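Local coordinates for protein cytochrome C' (Rhodopseudomonas palustris, PDB 1MQV) that has no exactly known function but carries a high-spin heme c, whose iron has no sixth ligand, and probably transfers electrons, at residues A[75-79]-A[116-120]; A[48-52]-A[82-86]; A[4-8]-A[54-59]. The protein carries 3 engineered substitutions. All blocks are in the same frame, centred on the assembly; numbering follows the deposited sequence.

Contact 1: residues A[75-79]-A[116-120]. With HEC (heme c), chain C.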
loop_
_atom_site.group_PDB
_atom_site.type_symbol
_atom_site.label_atom_id
_atom_site.label_comp_id
_atom_site.label_asym_id
_atom_site.label_seq_id
_atom_site.Cartn_x
_atom_site.Cartn_y
_atom_site.Cartn_z
ATOM N N LYS A 75 8.833 -11.844 -9.759
ATOM C CA LYS A 75 7.411 -11.751 -9.455
ATOM C C LYS A 75 6.994 -12.309 -8.117
ATOM O O LYS A 75 6.133 -11.728 -7.486
ATOM C CB LYS A 75 6.546 -12.385 -10.554
ATOM C CG LYS A 75 5.060 -11.929 -10.502
ATOM C CD LYS A 75 4.917 -10.454 -10.890
ATOM C CE LYS A 75 3.460 -9.948 -10.772
ATOM N NZ LYS A 75 2.429 -10.935 -11.188
ATOM N N ALA A 76 7.593 -13.421 -7.690
ATOM C CA ALA A 76 7.215 -14.010 -6.395
ATOM C C ALA A 76 7.506 -13.018 -5.272
ATOM O O ALA A 76 6.692 -12.835 -4.363
ATOM C CB ALA A 76 7.986 -15.297 -6.154
ATOM N N LYS A 77 8.669 -12.382 -5.336
ATOM C CA LYS A 77 9.042 -11.389 -4.343
ATOM C C LYS A 77 8.092 -10.210 -4.374
ATOM O O LYS A 77 7.667 -9.736 -3.321
ATOM C CB LYS A 77 10.484 -10.918 -4.583
ATOM C CG LYS A 77 10.932 -9.714 -3.734
ATOM C CD LYS A 77 12.335 -9.272 -4.142
ATOM C CE LYS A 77 12.755 -7.993 -3.441
ATOM N NZ LYS A 77 14.034 -7.486 -4.023
ATOM N N PHE A 78 7.752 -9.730 -5.579
ATOM C CA PHE A 78 6.848 -8.588 -5.716
ATOM C C PHE A 78 5.489 -8.948 -5.112
ATOM O O PHE A 78 4.987 -8.186 -4.270
ATOM C CB PHE A 78 6.749 -8.207 -7.220
ATOM C CG PHE A 78 5.706 -7.165 -7.540
ATOM C CD1 PHE A 78 6.002 -5.799 -7.411
ATOM C CD2 PHE A 78 4.484 -7.545 -8.072
ATOM C CE1 PHE A 78 5.082 -4.833 -7.828
ATOM C CE2 PHE A 78 3.553 -6.576 -8.497
ATOM C CZ PHE A 78 3.863 -5.219 -8.374
ATOM N N ASP A 79 4.901 -10.100 -5.506
ATOM C CA ASP A 79 3.604 -10.541 -4.986
ATOM C C ASP A 79 3.613 -10.638 -3.454
ATOM O O ASP A 79 2.676 -10.225 -2.777
ATOM C CB ASP A 79 3.227 -11.937 -5.495
ATOM C CG ASP A 79 2.888 -11.960 -6.970
ATOM O OD1 ASP A 79 2.713 -10.882 -7.583
ATOM O OD2 ASP A 79 2.773 -13.074 -7.499
ATOM N N CYS A 116 8.934 -1.482 -1.660
ATOM C CA CYS A 116 8.568 -1.970 -2.962
ATOM C C CYS A 116 8.911 -0.896 -3.997
ATOM O O CYS A 116 9.443 -1.209 -5.063
ATOM C CB CYS A 116 7.070 -2.251 -3.017
ATOM S SG CYS A 116 6.620 -2.874 -4.589
ATOM N N HIS A 117 8.599 0.354 -3.692
ATOM C CA HIS A 117 8.880 1.426 -4.654
ATOM C C HIS A 117 10.351 1.465 -5.048
ATOM O O HIS A 117 10.672 1.621 -6.212
ATOM C CB HIS A 117 8.406 2.790 -4.106
ATOM C CG HIS A 117 6.922 2.868 -3.912
ATOM N ND1 HIS A 117 6.319 3.805 -3.106
ATOM C CD2 HIS A 117 5.916 2.125 -4.434
ATOM C CE1 HIS A 117 5.008 3.643 -3.139
ATOM N NE2 HIS A 117 4.734 2.617 -3.942
ATOM N N ASP A 118 11.262 1.268 -4.106
ATOM C CA ASP A 118 12.658 1.331 -4.489
ATOM C C ASP A 118 13.090 0.292 -5.512
ATOM O O ASP A 118 14.043 0.553 -6.236
ATOM C CB ASP A 118 13.569 1.270 -3.265
ATOM C CG ASP A 118 13.445 2.506 -2.380
ATOM O OD1 ASP A 118 13.043 3.580 -2.861
ATOM O OD2 ASP A 118 13.770 2.410 -1.182
ATOM N N ASP A 119 12.408 -0.859 -5.591
ATOM C CA ASP A 119 12.766 -1.871 -6.558
ATOM C C ASP A 119 11.884 -1.960 -7.782
ATOM O O ASP A 119 12.357 -2.316 -8.869
ATOM C CB ASP A 119 12.758 -3.283 -5.940
ATOM C CG ASP A 119 13.990 -3.581 -5.053
ATOM O OD1 ASP A 119 15.078 -3.066 -5.352
ATOM O OD2 ASP A 119 13.868 -4.345 -4.057
ATOM N N PHE A 120 10.624 -1.582 -7.638
ATOM C CA PHE A 120 9.657 -1.838 -8.709
ATOM C C PHE A 120 8.845 -0.675 -9.266
ATOM O O PHE A 120 7.968 -0.921 -10.099
ATOM C CB PHE A 120 8.696 -2.899 -8.167
ATOM C CG PHE A 120 9.392 -4.161 -7.708
ATOM C CD1 PHE A 120 10.008 -4.994 -8.623
ATOM C CD2 PHE A 120 9.417 -4.529 -6.353
ATOM C CE1 PHE A 120 10.646 -6.194 -8.222
ATOM C CE2 PHE A 120 10.046 -5.720 -5.952
ATOM C CZ PHE A 120 10.659 -6.555 -6.888
HETATM FE FE HEC C . 2.780 1.964 -4.417
HETATM C CHA HEC C . 2.166 3.380 -7.409
HETATM C CHB HEC C . 1.144 4.544 -2.877
HETATM C CHC HEC C . 2.700 0.223 -1.515
HETATM C CHD HEC C . 4.063 -0.924 -6.002
HETATM N NA HEC C . 1.830 3.676 -5.040
HETATM C C1A HEC C . 1.698 4.055 -6.341
HETATM C C2A HEC C . 0.996 5.283 -6.390
HETATM C C3A HEC C . 0.701 5.680 -5.081
HETATM C C4A HEC C . 1.243 4.622 -4.256
HETATM C CMA HEC C . 0.027 6.875 -4.482
HETATM C CAA HEC C . 0.703 6.080 -7.655
HETATM C CBA HEC C . -0.621 5.635 -8.233
HETATM C CGA HEC C . -1.060 6.540 -9.392
HETATM O O1A HEC C . -1.914 7.400 -9.154
HETATM O O2A HEC C . -0.542 6.376 -10.514
HETATM N NB HEC C . 2.109 2.317 -2.626
HETATM C C1B HEC C . 1.570 3.477 -2.098
HETATM C C2B HEC C . 1.419 3.438 -0.627
HETATM C C3B HEC C . 1.862 2.233 -0.244
HETATM C C4B HEC C . 2.259 1.517 -1.492
HETATM C CMB HEC C . 0.889 4.631 0.227
HETATM C CAB HEC C . 1.965 1.683 1.107
HETATM C CBB HEC C . 0.914 1.708 2.036
HETATM N NC HEC C . 3.201 0.057 -3.903
HETATM C C1C HEC C . 3.138 -0.503 -2.628
HETATM C C2C HEC C . 3.658 -1.815 -2.602
HETATM C C3C HEC C . 4.084 -2.178 -3.853
HETATM C C4C HEC C . 3.782 -0.954 -4.657
HETATM C CMC HEC C . 3.913 -2.655 -1.304
HETATM C CAC HEC C . 4.761 -3.352 -4.385
HETATM C CBC HEC C . 4.620 -4.621 -3.654
HETATM N ND HEC C . 3.093 1.306 -6.313
HETATM C C1D HEC C . 3.721 0.196 -6.819
HETATM C C2D HEC C . 3.904 0.284 -8.283
HETATM C C3D HEC C . 3.370 1.500 -8.636
HETATM C C4D HEC C . 2.843 2.132 -7.429
HETATM C CMD HEC C . 4.350 -0.937 -9.140
HETATM C CAD HEC C . 3.257 2.021 -10.147
HETATM C CBD HEC C . 1.829 1.583 -10.596
HETATM C CGD HEC C . 1.659 1.826 -12.093
HETATM O O1D HEC C . 2.069 2.921 -12.504
HETATM O O2D HEC C . 1.148 0.944 -12.811
HETATM O O HOH W 1 15.014 -5.910 -2.452
#

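Contact 2: residues A[48-52]-A[82-86]. With HEC (heme c), chain C.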
loop_
_atom_site.group_PDB
_atom_site.type_symbol
_atom_site.label_atom_id
_atom_site.label_comp_id
_atom_site.label_asym_id
_atom_site.label_seq_id
_atom_site.Cartn_x
_atom_site.Cartn_y
_atom_site.Cartn_z
ATOM N N SER A 48 -4.138 -4.222 -0.924
ATOM C CA SER A 48 -2.988 -5.104 -1.081
ATOM C C SER A 48 -3.387 -6.544 -1.441
ATOM O O SER A 48 -2.549 -7.323 -1.927
ATOM C CB SER A 48 -2.150 -5.079 0.226
ATOM O OG SER A 48 -1.644 -3.768 0.453
ATOM N N LYS A 49 -4.642 -6.911 -1.191
ATOM C CA LYS A 49 -5.084 -8.256 -1.532
ATOM C C LYS A 49 -5.605 -8.281 -2.972
ATOM O O LYS A 49 -5.678 -9.330 -3.601
ATOM C CB LYS A 49 -6.148 -8.721 -0.566
ATOM C CG LYS A 49 -5.607 -9.052 0.790
ATOM C CD LYS A 49 -6.758 -9.217 1.790
ATOM C CE LYS A 49 -6.268 -9.971 3.015
ATOM N NZ LYS A 49 -7.372 -9.953 4.025
ATOM N N LYS A 50 -5.924 -7.111 -3.490
ATOM C CA LYS A 50 -6.426 -7.009 -4.855
ATOM C C LYS A 50 -5.306 -6.811 -5.857
ATOM O O LYS A 50 -5.358 -7.362 -6.957
ATOM C CB LYS A 50 -7.393 -5.826 -4.963
ATOM C CG LYS A 50 -8.706 -6.027 -4.226
ATOM C CD LYS A 50 -9.591 -4.800 -4.424
ATOM C CE LYS A 50 -10.797 -4.862 -3.485
ATOM N NZ LYS A 50 -11.648 -3.634 -3.513
ATOM N N LEU A 51 -4.275 -6.037 -5.483
ATOM C CA LEU A 51 -3.175 -5.719 -6.403
ATOM C C LEU A 51 -2.387 -6.868 -7.060
ATOM O O LEU A 51 -1.964 -6.727 -8.205
ATOM C CB LEU A 51 -2.216 -4.675 -5.757
ATOM C CG LEU A 51 -2.940 -3.296 -5.647
ATOM C CD1 LEU A 51 -2.387 -2.414 -4.502
ATOM C CD2 LEU A 51 -2.881 -2.566 -7.017
ATOM N N PRO A 52 -2.208 -8.028 -6.369
ATOM C CA PRO A 52 -1.464 -9.147 -6.963
ATOM C C PRO A 52 -2.028 -9.655 -8.268
ATOM O O PRO A 52 -1.308 -10.257 -9.049
ATOM C CB PRO A 52 -1.552 -10.217 -5.891
ATOM C CG PRO A 52 -1.437 -9.381 -4.633
ATOM C CD PRO A 52 -2.440 -8.274 -4.928
ATOM N N PHE A 82 3.269 -7.463 -1.402
ATOM C CA PHE A 82 1.923 -6.958 -1.193
ATOM C C PHE A 82 1.295 -7.790 -0.070
ATOM O O PHE A 82 0.516 -7.276 0.742
ATOM C CB PHE A 82 1.041 -7.093 -2.427
ATOM C CG PHE A 82 1.200 -5.979 -3.393
ATOM C CD1 PHE A 82 0.859 -4.675 -3.039
ATOM C CD2 PHE A 82 1.602 -6.242 -4.694
ATOM C CE1 PHE A 82 0.902 -3.647 -3.968
ATOM C CE2 PHE A 82 1.647 -5.214 -5.632
ATOM C CZ PHE A 82 1.294 -3.923 -5.270
ATOM N N ALA A 83 1.614 -9.079 -0.031
ATOM C CA ALA A 83 1.041 -9.930 1.020
ATOM C C ALA A 83 1.585 -9.451 2.369
ATOM O O ALA A 83 0.864 -9.509 3.398
ATOM C CB ALA A 83 1.402 -11.373 0.819
ATOM N N LYS A 84 2.842 -9.022 2.369
ATOM C CA LYS A 84 3.463 -8.503 3.598
ATOM C C LYS A 84 2.740 -7.233 4.056
ATOM O O LYS A 84 2.388 -7.073 5.218
ATOM C CB LYS A 84 4.962 -8.224 3.366
ATOM C CG LYS A 84 5.689 -7.554 4.525
ATOM C CD LYS A 84 7.201 -7.594 4.342
ATOM C CE LYS A 84 7.881 -6.856 5.485
ATOM N NZ LYS A 84 9.295 -6.664 5.199
ATOM N N LEU A 85 2.446 -6.335 3.127
ATOM C CA LEU A 85 1.753 -5.132 3.518
ATOM C C LEU A 85 0.347 -5.439 3.994
ATOM O O LEU A 85 -0.129 -4.838 4.944
ATOM C CB LEU A 85 1.743 -4.124 2.334
ATOM C CG LEU A 85 0.896 -2.858 2.558
ATOM C CD1 LEU A 85 1.362 -1.989 3.805
ATOM C CD2 LEU A 85 1.017 -2.062 1.227
ATOM N N ALA A 86 -0.321 -6.411 3.358
ATOM C CA ALA A 86 -1.665 -6.751 3.753
ATOM C C ALA A 86 -1.637 -7.290 5.168
ATOM O O ALA A 86 -2.444 -6.899 6.003
ATOM C CB ALA A 86 -2.269 -7.804 2.773
HETATM FE FE HEC C . 2.780 1.964 -4.417
HETATM C CHA HEC C . 2.166 3.380 -7.409
HETATM C CHB HEC C . 1.144 4.544 -2.877
HETATM C CHC HEC C . 2.700 0.223 -1.515
HETATM C CHD HEC C . 4.063 -0.924 -6.002
HETATM N NA HEC C . 1.830 3.676 -5.040
HETATM C C1A HEC C . 1.698 4.055 -6.341
HETATM C C2A HEC C . 0.996 5.283 -6.390
HETATM C C3A HEC C . 0.701 5.680 -5.081
HETATM C C4A HEC C . 1.243 4.622 -4.256
HETATM C CMA HEC C . 0.027 6.875 -4.482
HETATM C CAA HEC C . 0.703 6.080 -7.655
HETATM C CBA HEC C . -0.621 5.635 -8.233
HETATM C CGA HEC C . -1.060 6.540 -9.392
HETATM O O1A HEC C . -1.914 7.400 -9.154
HETATM O O2A HEC C . -0.542 6.376 -10.514
HETATM N NB HEC C . 2.109 2.317 -2.626
HETATM C C1B HEC C . 1.570 3.477 -2.098
HETATM C C2B HEC C . 1.419 3.438 -0.627
HETATM C C3B HEC C . 1.862 2.233 -0.244
HETATM C C4B HEC C . 2.259 1.517 -1.492
HETATM C CMB HEC C . 0.889 4.631 0.227
HETATM C CAB HEC C . 1.965 1.683 1.107
HETATM C CBB HEC C . 0.914 1.708 2.036
HETATM N NC HEC C . 3.201 0.057 -3.903
HETATM C C1C HEC C . 3.138 -0.503 -2.628
HETATM C C2C HEC C . 3.658 -1.815 -2.602
HETATM C C3C HEC C . 4.084 -2.178 -3.853
HETATM C C4C HEC C . 3.782 -0.954 -4.657
HETATM C CMC HEC C . 3.913 -2.655 -1.304
HETATM C CAC HEC C . 4.761 -3.352 -4.385
HETATM C CBC HEC C . 4.620 -4.621 -3.654
HETATM N ND HEC C . 3.093 1.306 -6.313
HETATM C C1D HEC C . 3.721 0.196 -6.819
HETATM C C2D HEC C . 3.904 0.284 -8.283
HETATM C C3D HEC C . 3.370 1.500 -8.636
HETATM C C4D HEC C . 2.843 2.132 -7.429
HETATM C CMD HEC C . 4.350 -0.937 -9.140
HETATM C CAD HEC C . 3.257 2.021 -10.147
HETATM C CBD HEC C . 1.829 1.583 -10.596
HETATM C CGD HEC C . 1.659 1.826 -12.093
HETATM O O1D HEC C . 2.069 2.921 -12.504
HETATM O O2D HEC C . 1.148 0.944 -12.811
#

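Contact 3: residues A[4-8]-A[54-59]. With HEC (heme c), chain C.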
loop_
_atom_site.group_PDB
_atom_site.type_symbol
_atom_site.label_atom_id
_atom_site.label_comp_id
_atom_site.label_asym_id
_atom_site.label_seq_id
_atom_site.Cartn_x
_atom_site.Cartn_y
_atom_site.Cartn_z
ATOM N N VAL A 4 -5.818 -2.974 -17.006
ATOM C CA VAL A 4 -5.369 -3.260 -15.647
ATOM C C VAL A 4 -4.462 -2.159 -15.144
ATOM O O VAL A 4 -4.332 -1.993 -13.933
ATOM C CB VAL A 4 -4.534 -4.553 -15.557
ATOM C CG1 VAL A 4 -5.423 -5.768 -15.665
ATOM C CG2 VAL A 4 -3.475 -4.549 -16.666
ATOM N N ILE A 5 -3.800 -1.438 -16.052
ATOM C CA ILE A 5 -2.895 -0.369 -15.612
ATOM C C ILE A 5 -3.767 0.718 -15.017
ATOM O O ILE A 5 -3.437 1.308 -14.005
ATOM C CB ILE A 5 -2.024 0.199 -16.793
ATOM C CG1 ILE A 5 -0.831 -0.725 -17.031
ATOM C CG2 ILE A 5 -1.416 1.566 -16.447
ATOM C CD1 ILE A 5 -0.112 -0.461 -18.327
ATOM N N ALA A 6 -4.916 0.971 -15.627
ATOM C CA ALA A 6 -5.774 1.994 -15.069
ATOM C C ALA A 6 -6.376 1.492 -13.762
ATOM O O ALA A 6 -6.527 2.261 -12.802
ATOM C CB ALA A 6 -6.877 2.359 -16.064
ATOM N N GLN A 7 -6.702 0.210 -13.693
ATOM C CA GLN A 7 -7.301 -0.320 -12.481
ATOM C C GLN A 7 -6.367 -0.235 -11.302
ATOM O O GLN A 7 -6.755 0.202 -10.210
ATOM C CB GLN A 7 -7.644 -1.791 -12.623
ATOM C CG GLN A 7 -8.929 -2.099 -13.335
ATOM C CD GLN A 7 -9.070 -3.587 -13.562
ATOM O OE1 GLN A 7 -9.029 -4.047 -14.692
ATOM N NE2 GLN A 7 -9.224 -4.345 -12.482
ATOM N N ARG A 8 -5.145 -0.683 -11.519
ATOM C CA ARG A 8 -4.168 -0.723 -10.414
ATOM C C ARG A 8 -3.752 0.671 -9.977
ATOM O O ARG A 8 -3.546 0.909 -8.795
ATOM C CB ARG A 8 -2.944 -1.598 -10.779
ATOM C CG ARG A 8 -1.994 -0.991 -11.818
ATOM C CD ARG A 8 -1.268 -2.087 -12.562
ATOM N NE ARG A 8 -0.102 -1.592 -13.290
ATOM C CZ ARG A 8 0.573 -2.317 -14.192
ATOM N NH1 ARG A 8 0.192 -3.562 -14.481
ATOM N NH2 ARG A 8 1.635 -1.808 -14.799
ATOM N N LEU A 54 -3.267 -7.739 -10.633
ATOM C CA LEU A 54 -3.250 -6.682 -11.674
ATOM C C LEU A 54 -1.936 -6.298 -12.357
ATOM O O LEU A 54 -1.817 -5.188 -12.908
ATOM C CB LEU A 54 -3.894 -5.429 -11.074
ATOM C CG LEU A 54 -5.270 -5.600 -10.501
ATOM C CD1 LEU A 54 -5.688 -4.245 -9.869
ATOM C CD2 LEU A 54 -6.252 -5.950 -11.625
ATOM N N PHE A 55 -0.923 -7.171 -12.293
ATOM C CA PHE A 55 0.351 -6.890 -12.936
ATOM C C PHE A 55 0.738 -8.013 -13.914
ATOM O O PHE A 55 1.684 -8.750 -13.697
ATOM C CB PHE A 55 1.481 -6.692 -11.888
ATOM C CG PHE A 55 1.360 -5.397 -11.111
ATOM C CD1 PHE A 55 0.489 -5.310 -10.012
ATOM C CD2 PHE A 55 2.063 -4.253 -11.505
ATOM C CE1 PHE A 55 0.319 -4.110 -9.331
ATOM C CE2 PHE A 55 1.899 -3.034 -10.817
ATOM C CZ PHE A 55 1.021 -2.974 -9.724
ATOM N N PRO A 56 0.002 -8.145 -15.026
ATOM C CA PRO A 56 0.323 -9.201 -15.999
ATOM C C PRO A 56 1.513 -8.841 -16.883
ATOM O O PRO A 56 1.722 -7.680 -17.204
ATOM C CB PRO A 56 -0.969 -9.322 -16.813
ATOM C CG PRO A 56 -1.443 -7.861 -16.881
ATOM C CD PRO A 56 -1.110 -7.281 -15.486
ATOM N N ALA A 57 2.303 -9.839 -17.282
ATOM C CA ALA A 57 3.445 -9.563 -18.149
ATOM C C ALA A 57 3.013 -8.914 -19.498
ATOM O O ALA A 57 3.775 -8.151 -20.087
ATOM C CB ALA A 57 4.240 -10.858 -18.392
ATOM N N ASP A 58 1.801 -9.189 -19.980
ATOM C CA ASP A 58 1.389 -8.575 -21.253
ATOM C C ASP A 58 1.099 -7.073 -21.113
ATOM O O ASP A 58 0.662 -6.414 -22.055
ATOM C CB ASP A 58 0.192 -9.310 -21.897
ATOM C CG ASP A 58 -1.019 -9.391 -21.000
ATOM O OD1 ASP A 58 -1.299 -8.420 -20.282
ATOM O OD2 ASP A 58 -1.712 -10.432 -21.026
ATOM N N SER A 59 1.342 -6.528 -19.928
ATOM C CA SER A 59 1.138 -5.118 -19.749
ATOM C C SER A 59 2.489 -4.451 -19.488
ATOM O O SER A 59 2.556 -3.252 -19.143
ATOM C CB SER A 59 0.193 -4.868 -18.592
ATOM O OG SER A 59 0.920 -4.366 -17.496
HETATM FE FE HEC C . 2.780 1.964 -4.417
HETATM C CHA HEC C . 2.166 3.380 -7.409
HETATM C CHB HEC C . 1.144 4.544 -2.877
HETATM C CHC HEC C . 2.700 0.223 -1.515
HETATM C CHD HEC C . 4.063 -0.924 -6.002
HETATM N NA HEC C . 1.830 3.676 -5.040
HETATM C C1A HEC C . 1.698 4.055 -6.341
HETATM C C2A HEC C . 0.996 5.283 -6.390
HETATM C C3A HEC C . 0.701 5.680 -5.081
HETATM C C4A HEC C . 1.243 4.622 -4.256
HETATM C CMA HEC C . 0.027 6.875 -4.482
HETATM C CAA HEC C . 0.703 6.080 -7.655
HETATM C CBA HEC C . -0.621 5.635 -8.233
HETATM C CGA HEC C . -1.060 6.540 -9.392
HETATM O O1A HEC C . -1.914 7.400 -9.154
HETATM O O2A HEC C . -0.542 6.376 -10.514
HETATM N NB HEC C . 2.109 2.317 -2.626
HETATM C C1B HEC C . 1.570 3.477 -2.098
HETATM C C2B HEC C . 1.419 3.438 -0.627
HETATM C C3B HEC C . 1.862 2.233 -0.244
HETATM C C4B HEC C . 2.259 1.517 -1.492
HETATM C CMB HEC C . 0.889 4.631 0.227
HETATM C CAB HEC C . 1.965 1.683 1.107
HETATM C CBB HEC C . 0.914 1.708 2.036
HETATM N NC HEC C . 3.201 0.057 -3.903
HETATM C C1C HEC C . 3.138 -0.503 -2.628
HETATM C C2C HEC C . 3.658 -1.815 -2.602
HETATM C C3C HEC C . 4.084 -2.178 -3.853
HETATM C C4C HEC C . 3.782 -0.954 -4.657
HETATM C CMC HEC C . 3.913 -2.655 -1.304
HETATM C CAC HEC C . 4.761 -3.352 -4.385
HETATM C CBC HEC C . 4.620 -4.621 -3.654
HETATM N ND HEC C . 3.093 1.306 -6.313
HETATM C C1D HEC C . 3.721 0.196 -6.819
HETATM C C2D HEC C . 3.904 0.284 -8.283
HETATM C C3D HEC C . 3.370 1.500 -8.636
HETATM C C4D HEC C . 2.843 2.132 -7.429
HETATM C CMD HEC C . 4.350 -0.937 -9.140
HETATM C CAD HEC C . 3.257 2.021 -10.147
HETATM C CBD HEC C . 1.829 1.583 -10.596
HETATM C CGD HEC C . 1.659 1.826 -12.093
HETATM O O1D HEC C . 2.069 2.921 -12.504
HETATM O O2D HEC C . 1.148 0.944 -12.811
HETATM O O HOH W 2 3.442 -3.132 -16.441
#

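Contact 1: residues A[75-79]-A[116-120]
F78 and F120 reach each other through different first torsions: CG of F78 stands anti to the backbone N (chi1 172°), whereas CG of F120 is anti to the carbonyl carbon (chi1 -56°). These torsions carry both rings into the space between helices 75-95 and 99-120 of the four-helix bundle. The side chains run past one another, antiparallel, so that the edge of F78 points at the face of F120 in a T-shaped (edge-to-face) stack. F78 CD1 is 3.8 Å from F120 CG. The ring planes stand at 76°, with the centroids 5.3 Å apart. The neighbouring D119 CB lies over the rim of the opposite face of F120.

The same turn of helix 99-120 holds the end of the CXXCH heme-attachment motif. C116 SG is bonded to CAC of heme c and also comes obliquely to the F78 ring, 4.1 Å from F78 CE1, so F78 packs against the thioether as well as against F120. One residue on, H117 supplies the axial ligand, with NE2 2.1 Å from the iron.

Outside this apolar centre, the extended chain of K77 passes the edge of F120 and ends in a salt bridge with D119. There K77 NZ donates to D119 OD2 over 3.1 Å, approaching from above the carboxylate plane.

Contact 2: residues A[48-52]-A[82-86]
F82 of helix 75-95 lines the heme pocket, and L51, in the 3-10 turn that follows helix 34-50, backs it from behind, on the ring face turned away from the heme. The ring of F82 is filled on both faces. L51 CB makes a CH-pi contact, 3.8 Å from the F82 ring centroid and 17° off the normal, while heme CBC sits over the centre of the other face. L51 lies across F82, nearly perpendicular to it, and L51 CD1 adds a touch on F82 CE1 at 3.6 Å. F82 CE1 also lies 3.5 Å from heme C3C, on the side of the heme away from H117. P52 CG rests against F82 CB, nearer the backbone. Shortening F82 to an alanine takes away the ring between L51 and the heme, and would probably open a gap there, leaving L51 CB and heme CBC without the surface they share.

In the four-helix bundle the contact joins the C-terminal end of helix 34-50 to a middle turn of helix 75-95, and L51 also packs on I11, L12 and M15 of helix 4-27. One turn before L51, small side chains let the backbones come close: S48 CB is 3.7 Å from A86 CB. The S48 torsion (chi1 -63°) turns OG back along its own helix to hydrogen-bond I44 O. S48 OG also has L85 CD2 3.3 Å away, and L85 CD2 in turn approaches heme CBB.

Contact 3: residues A[4-8]-A[54-59]
R8 reaches from helix 4-27 across L54 and F55 to a propionate of the heme, and nearly every atom of its side chain has a partner. R8 CB packs on L54 CD1 at 3.9 Å. R8 CG, placed between the backbone N and the carbonyl carbon (chi1 72°), is 3.8 Å from heme O2D, and from there the chain runs extended to NE. R8 CD lies over the face of F55 in a CH-pi contact, 3.9 Å from the ring centroid, and also approaches L54 O (3.2 Å). R8 NE donates an almost straight bond to heme O2D over 2.9 Å (N-H...O 168°). CZ comes close to F55 CD2. R8 NH1 serves two acceptors: L54 O at 3.0 Å, met in the carbonyl plane on a lone pair, and S59 OG at 3.2 Å, through a more bent bond (141°) tilted from the guanidinium plane. NH2 is bonded to T65 OG1 and to a water that donates to S59 O, and has a weak second bond to O2D.

F55 lies nearly parallel against one face of the guanidinium, with CD2 toward its rim; I5 CG1, from R8's own helix, lies over the centre of the opposite face. Edge bonds and cover on both faces thus fix the group's rotation.

Beside this heme-binding site, V4 CG2 packs on P56 CD at 3.8 Å. Together with R8, this joins the first turn of helix 4-27 to the loop between helices 34-50 and 75-95, beside F78 of the latter helix.

Overall arrangement
The three contacts illustrate how a small bundle can enclose a cofactor from several sides: each touches the same heme c. Contact 1 provides a thioether and the axial histidine, contact 2 lies against the porphyrin rim on the other side, and contact 3 grips a propionate. Contacts 1 and 2 share helix 75-95 and have centres about 11 Å apart; the centre of contact 3 is about 14 Å from that of contact 1 and 15 Å from that of contact 2. Aromatic rings connect the contacts. F78 forms edge-to-face pairs with F82, within helix 75-95, and with F55, where F78 CE2 comes within 3.6 Å of F55 CG. L51 CD2 meets R8 CB at 3.9 Å, tying contact 2 to contact 3.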